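Local coordinates for protein cellulosomal scaffoldin (Bacteroides cellulosolvens, PDB 1TYJ) that probably anchors cellulosome components by presenting a type-II cohesin module, a beta sandwich that binds dockerin modules, at residues A[1-6]-A[129-134]. Sequence-based numbering, arbitrary orientation. Where two conformers were deposited one is given.
Sequences GSVLTA and ATFENG. With EDO (1,2-ethanediol), chain B.
F131 reaches across the sandwich interior and sets the far end of its ring beside V3 and T5, two side chains that point toward it from strand 2-6. The contact is wholly apolar, and no hydrogen bond joins the segments. The methyl CG2 of T5 meets the ring at its edge, in the ring plane, 3.7 Å from F131 CE1. V3 comes in obliquely, its CG1 3.9 Å from F131 CZ. In T5 the methyl lies opposite the carbonyl carbon (OG1 at chi1 68°), which brings carbon rather than the hydroxyl to the ring. A long flat phenyl suits this place because it spans backbones whose CA atoms, in V3 and F131, are 9.7 Å apart; the beta-branched V3 and T5 suit a strand and offer methyls at short range. F35 and F131 form a T-shaped (edge-to-face) pair, and the F131 side chain also touches I22 and P164.

Q163 OE1 takes the F131 N-H, and V3 is backbone-bonded to K160 and V162. G1 N donates to O1 of a bound 1,2-ethanediol, probably from the crystallisation liquor, at 2.9 Å.

Strands 2-7 and 126-131 belong to different sheets, so this is face-to-face core packing of the cohesin beta sandwich.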
ATOM      1  N   GLY A   1       2.195 -14.642  -8.529  1.00 21.98           N
ATOM      2  CA  GLY A   1       1.144 -13.651  -8.064  1.00 20.13           C
ATOM      3  C   GLY A   1       1.578 -12.229  -8.329  1.00 19.82           C
ATOM      4  O   GLY A   1       2.546 -11.972  -9.056  1.00 19.78           O
ATOM      5  N   SER A   2       0.862 -11.272  -7.751  1.00 18.28           N
ATOM      6  CA  SER A   2       1.173  -9.877  -8.028  1.00 17.22           C
ATOM      7  C   SER A   2       0.769  -8.991  -6.870  1.00 17.53           C
ATOM      8  O   SER A   2      -0.068  -9.369  -6.071  1.00 17.09           O
ATOM      9  CB  SER A   2       0.432  -9.335  -9.270  1.00 17.58           C
ATOM     10  OG  SER A   2      -0.939  -9.626  -9.236  0.50 14.93           O
ATOM     11  N   VAL A   3       1.401  -7.826  -6.797  1.00 17.13           N
ATOM     12  CA  VAL A   3       0.854  -6.687  -6.056  1.00 17.68           C
ATOM     13  C   VAL A   3       0.273  -5.800  -7.137  1.00 18.94           C
ATOM     14  O   VAL A   3       0.929  -5.541  -8.171  1.00 18.47           O
ATOM     15  CB  VAL A   3       1.966  -5.946  -5.285  1.00 17.68           C
ATOM     16  CG1 VAL A   3       1.415  -4.631  -4.704  1.00 17.54           C
ATOM     17  CG2 VAL A   3       2.556  -6.846  -4.207  1.00 17.23           C
ATOM     18  N   LEU A   4      -0.968  -5.356  -6.953  1.00 18.98           N
ATOM     19  CA  LEU A   4      -1.561  -4.498  -7.974  1.00 19.58           C
ATOM     20  C   LEU A   4      -2.559  -3.557  -7.354  1.00 19.06           C
ATOM     21  O   LEU A   4      -2.971  -3.759  -6.198  1.00 19.11           O
ATOM     22  CB  LEU A   4      -2.201  -5.331  -9.078  1.00 20.60           C
ATOM     23  CG  LEU A   4      -3.474  -6.100  -8.738  1.00 22.06           C
ATOM     24  CD1 LEU A   4      -4.054  -6.713 -10.025  1.00 25.53           C
ATOM     25  CD2 LEU A   4      -3.272  -7.190  -7.724  1.00 25.20           C
ATOM     26  N   THR A   5      -2.930  -2.527  -8.107  1.00 17.35           N
ATOM     27  CA  THR A   5      -3.722  -1.426  -7.523  1.00 17.42           C
ATOM     28  C   THR A   5      -4.907  -1.005  -8.353  1.00 17.82           C
ATOM     29  O   THR A   5      -5.009  -1.349  -9.532  1.00 19.14           O
ATOM     30  CB  THR A   5      -2.832  -0.184  -7.242  1.00 17.02           C
ATOM     31  OG1 THR A   5      -2.374   0.424  -8.478  1.00 17.45           O
ATOM     32  CG2 THR A   5      -1.623  -0.585  -6.401  1.00 17.16           C
ATOM     33  N   ALA A   6      -5.794  -0.242  -7.716  1.00 16.78           N
ATOM     34  CA  ALA A   6      -6.966   0.328  -8.397  1.00 16.88           C
ATOM     35  C   ALA A   6      -7.088   1.754  -7.922  1.00 17.16           C
ATOM     36  O   ALA A   6      -6.821   2.063  -6.740  1.00 17.14           O
ATOM     37  CB  ALA A   6      -8.231  -0.430  -8.042  1.00 17.99           C
ATOM     38  N   ALA A 129       1.270   7.036  -7.807  1.00 15.46           N
ATOM     39  CA  ALA A 129       2.365   6.679  -6.906  1.00 15.64           C
ATOM     40  C   ALA A 129       3.198   5.613  -7.579  1.00 16.89           C
ATOM     41  O   ALA A 129       2.769   5.038  -8.586  1.00 18.06           O
ATOM     42  CB  ALA A 129       1.805   6.161  -5.566  1.00 16.55           C
ATOM     43  N   THR A 130       4.364   5.342  -7.004  1.00 17.48           N
ATOM     44  CA  THR A 130       5.208   4.247  -7.444  1.00 18.10           C
ATOM     45  C   THR A 130       5.673   3.395  -6.248  1.00 19.19           C
ATOM     46  O   THR A 130       5.966   3.937  -5.183  1.00 19.88           O
ATOM     47  CB  THR A 130       6.458   4.810  -8.206  1.00 19.34           C
ATOM     48  OG1 THR A 130       7.248   5.605  -7.331  0.50 15.77           O
ATOM     49  CG2 THR A 130       6.038   5.649  -9.422  0.50 20.01           C
ATOM     50  N   PHE A 131       5.742   2.074  -6.420  1.00 17.56           N
ATOM     51  CA  PHE A 131       6.400   1.254  -5.420  1.00 18.81           C
ATOM     52  C   PHE A 131       7.904   1.260  -5.761  1.00 19.89           C
ATOM     53  O   PHE A 131       8.289   0.884  -6.881  1.00 20.09           O
ATOM     54  CB  PHE A 131       5.884  -0.182  -5.516  1.00 19.14           C
ATOM     55  CG  PHE A 131       4.439  -0.346  -5.109  1.00 18.07           C
ATOM     56  CD1 PHE A 131       3.427  -0.281  -6.061  1.00 18.57           C
ATOM     57  CD2 PHE A 131       4.105  -0.656  -3.789  1.00 17.18           C
ATOM     58  CE1 PHE A 131       2.055  -0.475  -5.698  1.00 20.69           C
ATOM     59  CE2 PHE A 131       2.750  -0.863  -3.396  1.00 20.50           C
ATOM     60  CZ  PHE A 131       1.721  -0.767  -4.354  1.00 20.83           C
ATOM     61  N   GLU A 132       8.759   1.665  -4.828  1.00 22.26           N
ATOM     62  CA  GLU A 132      10.198   1.732  -5.133  1.00 27.10           C
ATOM     63  C   GLU A 132      11.003   1.431  -3.893  1.00 29.25           C
ATOM     64  O   GLU A 132      10.642   1.879  -2.813  1.00 28.70           O
ATOM     65  CB  GLU A 132      10.570   3.145  -5.568  1.00 27.65           C
ATOM     66  CG  GLU A 132      10.126   3.587  -6.929  1.00 31.40           C
ATOM     67  CD  GLU A 132      10.661   4.986  -7.259  1.00 32.94           C
ATOM     68  OE1 GLU A 132      11.869   5.242  -6.975  1.00 37.03           O
ATOM     69  OE2 GLU A 132       9.875   5.818  -7.785  1.00 36.85           O
ATOM     70  N   ASN A 133      12.115   0.708  -4.065  1.00 31.79           N
ATOM     71  CA  ASN A 133      12.986   0.355  -2.956  1.00 35.79           C
ATOM     72  C   ASN A 133      13.402   1.629  -2.255  1.00 37.81           C
ATOM     73  O   ASN A 133      13.567   2.687  -2.891  1.00 38.77           O
ATOM     74  CB  ASN A 133      14.225  -0.381  -3.486  1.00 36.03           C
ATOM     75  CG  ASN A 133      13.897  -1.771  -4.103  1.00 37.70           C
ATOM     76  OD1 ASN A 133      14.607  -2.256  -4.991  1.00 41.76           O
ATOM     77  ND2 ASN A 133      12.851  -2.405  -3.621  1.00 35.62           N
ATOM     78  N   GLY A 134      13.578   1.560  -0.945  1.00 40.36           N
ATOM     79  CA  GLY A 134      14.128   2.708  -0.239  1.00 43.44           C
ATOM     80  C   GLY A 134      14.569   2.230   1.108  1.00 45.78           C
ATOM     81  O   GLY A 134      15.336   1.270   1.208  1.00 46.72           O
TER
HETATM   82  C1  EDO B 172       3.636 -15.662  -4.913  1.00 29.06           C
HETATM   83  O1  EDO B 172       2.520 -15.412  -5.770  1.00 29.95           O
HETATM   84  C2  EDO B 172       3.761 -17.168  -4.791  1.00 28.77           C
HETATM   85  O2  EDO B 172       2.530 -17.650  -4.232  1.00 26.89           O